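Local coordinates for protein copper-transporting atpase (Sulfolobus solfataricus, PDB 2YJ3) that probably couples ATP hydrolysis to copper transport across the cell membrane as a type IB P-type ATPase, this piece being its catalytic, nucleotide-binding part, at residues I119-Y122 with P127-S130. The protein carries 1 engineered substitution. Numbering follows the deposited sequence.
Sequences IAVY and PIAS
The Tyr122 and Pro127 rings meet obliquely on one side of the hairpin, tyrosine CE2 lying 3.6 Å from proline CB and CD2 3.4 Å from proline N. At the ring's other edge, Ala120 CB lies 3.5 Å from Tyr122 CE1, on the same side of the ring plane as Pro127. Tyr122 holds CG anti to its carbonyl carbon (chi1 -63°), which brings the CD2-CE2 side against Pro127 while the rest runs back along its own strand; Lys111 of the next strand makes a cation-pi contact with the same ring. A serine in place of the tyrosine would probably leave Pro127 without its aromatic neighbour and Lys111 without its cation-pi partner. Ala120 and Ser130 share this side. On the other, Val121 faces two residues: its CG1 meets Ile128 CD1 at 3.7 Å, and its CB sits 3.9 Å from Ala129 CB. Helix 53-63 covers this side, Ala59 against Val121 and Ser55 against Ile128 and Ala129. Val121 N gives a nearly straight bond to Ala129 O (2.8 Å, 174°), and Val121 O accepts one from Ile128 N at 2.9 Å. Ser130 CA also approaches Ile119 O at 3.0 Å, a CA-H...O contact. With Ile128 and Ala129 both opposite Val121, the register slips by one: a classic beta bulge in an antiparallel hairpin, within the six-stranded sheet of the P-type ATPase nucleotide-binding domain, where Ile119 lies near the AMP-binding Glu63.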
loop_
_atom_site.group_PDB
_atom_site.type_symbol
_atom_site.label_atom_id
_atom_site.label_comp_id
_atom_site.label_asym_id
_atom_site.label_seq_id
_atom_site.Cartn_x
_atom_site.Cartn_y
_atom_site.Cartn_z
ATOM N N ILE A 119 -12.366 -0.979 11.082
ATOM C CA ILE A 119 -13.323 -0.017 10.557
ATOM C C ILE A 119 -14.668 -0.136 11.241
ATOM O O ILE A 119 -15.271 -1.206 11.252
ATOM C CB ILE A 119 -13.549 -0.215 9.043
ATOM C CG1 ILE A 119 -12.226 -0.177 8.279
ATOM C CG2 ILE A 119 -14.480 0.843 8.512
ATOM C CD1 ILE A 119 -11.777 1.218 7.911
ATOM N N ALA A 120 -15.147 0.964 11.809
ATOM C CA ALA A 120 -16.412 0.940 12.536
ATOM C C ALA A 120 -17.488 1.629 11.724
ATOM O O ALA A 120 -17.224 2.629 11.042
ATOM C CB ALA A 120 -16.252 1.623 13.916
ATOM N N VAL A 121 -18.701 1.092 11.771
ATOM C CA VAL A 121 -19.817 1.759 11.112
ATOM C C VAL A 121 -20.699 2.363 12.207
ATOM O O VAL A 121 -21.128 1.656 13.118
ATOM C CB VAL A 121 -20.660 0.790 10.290
ATOM C CG1 VAL A 121 -21.811 1.536 9.628
ATOM C CG2 VAL A 121 -19.789 0.023 9.258
ATOM N N TYR A 122 -20.956 3.666 12.127
ATOM C CA TYR A 122 -21.853 4.320 13.071
ATOM C C TYR A 122 -23.144 4.689 12.395
ATOM O O TYR A 122 -23.159 5.090 11.219
ATOM C CB TYR A 122 -21.227 5.592 13.620
ATOM C CG TYR A 122 -19.971 5.334 14.394
ATOM C CD1 TYR A 122 -18.782 5.059 13.740
ATOM C CD2 TYR A 122 -19.975 5.354 15.771
ATOM C CE1 TYR A 122 -17.630 4.807 14.451
ATOM C CE2 TYR A 122 -18.829 5.117 16.487
ATOM C CZ TYR A 122 -17.659 4.841 15.821
ATOM O OH TYR A 122 -16.510 4.599 16.528
ATOM N N PRO A 127 -21.907 3.013 17.336
ATOM C CA PRO A 127 -21.152 1.970 16.637
ATOM C C PRO A 127 -21.953 0.675 16.561
ATOM O O PRO A 127 -22.204 0.071 17.599
ATOM C CB PRO A 127 -19.913 1.787 17.514
ATOM C CG PRO A 127 -20.333 2.234 18.881
ATOM C CD PRO A 127 -21.337 3.334 18.660
ATOM N N ILE A 128 -22.347 0.259 15.358
ATOM C CA ILE A 128 -23.223 -0.901 15.213
ATOM C C ILE A 128 -22.675 -2.047 14.341
ATOM O O ILE A 128 -23.249 -3.142 14.334
ATOM C CB ILE A 128 -24.649 -0.512 14.710
ATOM C CG1 ILE A 128 -24.565 0.442 13.522
ATOM C CG2 ILE A 128 -25.480 0.122 15.840
ATOM C CD1 ILE A 128 -23.727 -0.052 12.384
ATOM N N ALA A 129 -21.583 -1.801 13.620
ATOM C CA ALA A 129 -20.954 -2.826 12.794
ATOM C C ALA A 129 -19.475 -2.531 12.661
ATOM O O ALA A 129 -19.017 -1.433 13.018
ATOM C CB ALA A 129 -21.610 -2.868 11.402
ATOM N N SER A 130 -18.724 -3.487 12.119
ATOM C CA SER A 130 -17.293 -3.280 11.901
ATOM C C SER A 130 -16.708 -4.223 10.847
ATOM O O SER A 130 -17.293 -5.269 10.542
ATOM C CB SER A 130 -16.527 -3.436 13.217
ATOM O OG SER A 130 -16.540 -4.795 13.613
#